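Local atomic coordinates of cytochrome c-555 (Chlorobium tepidum, PDB entry 4J20), a protein that carries electrons as a small basic c-type cytochrome with one heme in green photosynthetic bacteria, although its part in photosynthesis is not established. Residues I40-G43 against M44-V48. The protein carries 2 engineered substitutions. Residues are numbered along the deposited sequence; the frame is centred on the assembly and turned at random.
With HEB (heme b/c), chain I; SO4 (sulfate ion), chain C.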
loop_
_atom_site.group_PDB
_atom_site.type_symbol
_atom_site.label_atom_id
_atom_site.label_comp_id
_atom_site.label_asym_id
_atom_site.label_seq_id
_atom_site.Cartn_x
_atom_site.Cartn_y
_atom_site.Cartn_z
ATOM N N ILE A 40 -3.925 3.941 8.682
ATOM C CA ILE A 40 -2.787 4.782 9.009
ATOM C C ILE A 40 -2.448 4.670 10.496
ATOM O O ILE A 40 -1.270 4.689 10.880
ATOM C CB ILE A 40 -3.068 6.226 8.530
ATOM C CG1 ILE A 40 -3.058 6.257 6.992
ATOM C CG2 ILE A 40 -2.052 7.205 9.103
ATOM C CD1 ILE A 40 -3.495 7.550 6.341
ATOM N N ALA A 41 -3.468 4.572 11.341
ATOM C CA ALA A 41 -3.248 4.478 12.788
ATOM C C ALA A 41 -2.528 3.178 13.180
ATOM O O ALA A 41 -1.956 3.118 14.285
ATOM C CB ALA A 41 -4.567 4.624 13.556
ATOM N N GLN A 42 -2.517 2.164 12.326
ATOM C CA GLN A 42 -1.757 0.968 12.602
ATOM C C GLN A 42 -0.277 1.248 12.594
ATOM O O GLN A 42 0.496 0.435 13.106
ATOM C CB GLN A 42 -2.062 -0.141 11.614
ATOM C CG GLN A 42 -3.480 -0.639 11.667
ATOM C CD GLN A 42 -3.706 -1.679 10.666
ATOM O OE1 GLN A 42 -3.703 -1.398 9.466
ATOM N NE2 GLN A 42 -3.815 -2.918 11.111
ATOM N N GLY A 43 0.140 2.343 11.915
ATOM C CA GLY A 43 1.535 2.724 11.753
ATOM C C GLY A 43 2.174 2.026 10.567
ATOM O O GLY A 43 1.683 1.021 10.051
ATOM N N MET A 44 3.266 2.623 10.110
ATOM C CA MET A 44 3.949 2.145 8.927
ATOM C C MET A 44 4.508 0.768 9.077
ATOM O O MET A 44 4.476 -0.014 8.118
ATOM C CB MET A 44 5.035 3.133 8.463
ATOM C CG MET A 44 4.461 4.403 7.869
ATOM S SD MET A 44 3.681 4.127 6.232
ATOM C CE MET A 44 5.077 3.625 5.228
ATOM N N ASN A 45 5.090 0.425 10.202
ATOM C CA ASN A 45 5.664 -0.891 10.349
ATOM C C ASN A 45 4.630 -1.979 10.033
ATOM O O ASN A 45 4.908 -2.906 9.279
ATOM C CB ASN A 45 6.278 -1.071 11.732
ATOM C CG ASN A 45 6.983 -2.390 11.861
ATOM O OD1 ASN A 45 6.490 -3.312 12.494
ATOM N ND2 ASN A 45 8.108 -2.509 11.189
ATOM N N THR A 46 3.445 -1.854 10.593
ATOM C CA THR A 46 2.387 -2.833 10.373
ATOM C C THR A 46 1.887 -2.734 8.931
ATOM O O THR A 46 1.700 -3.765 8.284
ATOM C CB THR A 46 1.249 -2.609 11.328
ATOM O OG1 THR A 46 1.709 -2.970 12.634
ATOM C CG2 THR A 46 0.054 -3.444 10.976
ATOM N N LEU A 47 1.649 -1.515 8.406
ATOM C CA LEU A 47 1.167 -1.438 7.033
ATOM C C LEU A 47 2.130 -2.109 6.058
ATOM O O LEU A 47 1.706 -2.822 5.142
ATOM C CB LEU A 47 0.941 0.034 6.611
ATOM C CG LEU A 47 -0.196 0.753 7.317
ATOM C CD1 LEU A 47 -0.255 2.202 6.928
ATOM C CD2 LEU A 47 -1.526 0.097 7.017
ATOM N N VAL A 48 3.398 -1.799 6.194
ATOM C CA VAL A 48 4.404 -2.366 5.300
ATOM C C VAL A 48 4.516 -3.892 5.502
ATOM O O VAL A 48 4.621 -4.651 4.520
ATOM C CB VAL A 48 5.747 -1.648 5.463
ATOM C CG1 VAL A 48 6.808 -2.336 4.585
ATOM C CG2 VAL A 48 5.603 -0.164 5.097
HETATM FE FE HEB I . -2.926 -3.452 -1.515
HETATM C CHA HEB I . -4.676 -3.284 1.393
HETATM C CHB HEB I . -0.431 -1.554 -0.124
HETATM C CHC HEB I . -1.091 -3.761 -4.353
HETATM C CHD HEB I . -5.510 -5.094 -3.004
HETATM N NA HEB I . -2.606 -2.610 0.286
HETATM C C1A HEB I . -3.480 -2.620 1.376
HETATM C C2A HEB I . -2.897 -1.834 2.429
HETATM C C3A HEB I . -1.745 -1.343 1.985
HETATM C C4A HEB I . -1.547 -1.818 0.653
HETATM C CMA HEB I . -0.764 -0.450 2.730
HETATM C CAA HEB I . -3.577 -1.593 3.777
HETATM C CBA HEB I . -2.962 -2.469 4.873
HETATM C CGA HEB I . -3.639 -2.359 6.217
HETATM O O1A HEB I . -4.712 -1.702 6.359
HETATM O O2A HEB I . -3.100 -3.002 7.154
HETATM N NB HEB I . -1.132 -2.782 -2.130
HETATM C C1B HEB I . -0.215 -2.035 -1.393
HETATM C C2B HEB I . 0.998 -1.875 -2.138
HETATM C C3B HEB I . 0.811 -2.468 -3.330
HETATM C C4B HEB I . -0.506 -3.061 -3.346
HETATM C CMB HEB I . 2.157 -1.063 -1.618
HETATM C CAB HEB I . 1.745 -2.583 -4.509
HETATM C CBB HEB I . 3.130 -3.132 -4.134
HETATM N NC HEB I . -3.271 -4.236 -3.316
HETATM C C1C HEB I . -2.360 -4.289 -4.360
HETATM C C2C HEB I . -2.946 -4.982 -5.481
HETATM C C3C HEB I . -4.197 -5.296 -5.127
HETATM C C4C HEB I . -4.401 -4.894 -3.779
HETATM C CMC HEB I . -2.240 -5.126 -6.829
HETATM C CAC HEB I . -5.285 -5.961 -5.965
HETATM C CBC HEB I . -4.953 -7.331 -6.556
HETATM N ND HEB I . -4.741 -4.078 -0.908
HETATM C C1D HEB I . -5.668 -4.759 -1.687
HETATM C C2D HEB I . -6.855 -5.008 -0.944
HETATM C C3D HEB I . -6.612 -4.466 0.374
HETATM C C4D HEB I . -5.289 -3.902 0.335
HETATM C CMD HEB I . -8.115 -5.708 -1.387
HETATM C CAD HEB I . -7.564 -4.452 1.557
HETATM C CBD HEB I . -7.525 -5.743 2.407
HETATM C CGD HEB I . -8.453 -5.643 3.554
HETATM O O1D HEB I . -8.233 -4.770 4.408
HETATM O O2D HEB I . -9.421 -6.361 3.615
HETATM S S SO4 C . 5.326 3.253 13.059
HETATM O O1 SO4 C . 6.217 2.333 12.329
HETATM O O2 SO4 C . 6.114 4.029 14.006
HETATM O O3 SO4 C . 4.724 4.223 12.065
HETATM O O4 SO4 C . 4.363 2.300 13.697
HETATM O O HOH W 1 3.135 -0.101 12.993
HETATM O O HOH W 2 -0.115 -2.032 14.457
#
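Two waters grip the carbonyl oxygen of Gln42 and tie it to Thr46, in the first turn of the helix. Water 1 donates to Gln42 O at 2.7 Å and accepts the backbone N-H of Thr46; water 2 donates to Gln42 O at 2.9 Å and is hydrogen-bonded to Thr46 OG1 at 2.7 Å. Threonine suits this place because its branches divide the work: with OG1 beside its own backbone N (chi1 -70°), the hydroxyl reaches water 2 while CG2 meets the aliphatic part of Gln42, 4.0 Å from Gln42 CB. The Gln42 chain crosses Thr46 at about a right angle and carries its amide to a heme propionate. Shortening Gln42 to an alanine would probably uncover the Thr46 methyl and take a polar neighbour from that propionate.

Gly43 closes a type I turn begun at Ile40 and serves as N-cap of helix 44-53. Its positive phi (86°) suits a residue without a side chain. The first helical bond is nearly straight, Leu47 N to Gly43 O at 3.0 Å and 168°. Leu47 is buried; its CD2 lies against the heme propionate, 3.3 Å from the carboxyl carbon CGA, a close fit, and its side chain also packs on Val80 and Val84 of helix 73-85.

At the helix start, Met44 N donates to sulfate O3 (2.9 Å) and Asn45 N to sulfate O1 (3.1 Å), while water 1 donates to O4. The sulfate probably came from the crystallisation liquor, but its position fits the positive end of a helix dipole: N-H groups lacking a carbonyl from an earlier turn can attract an anion.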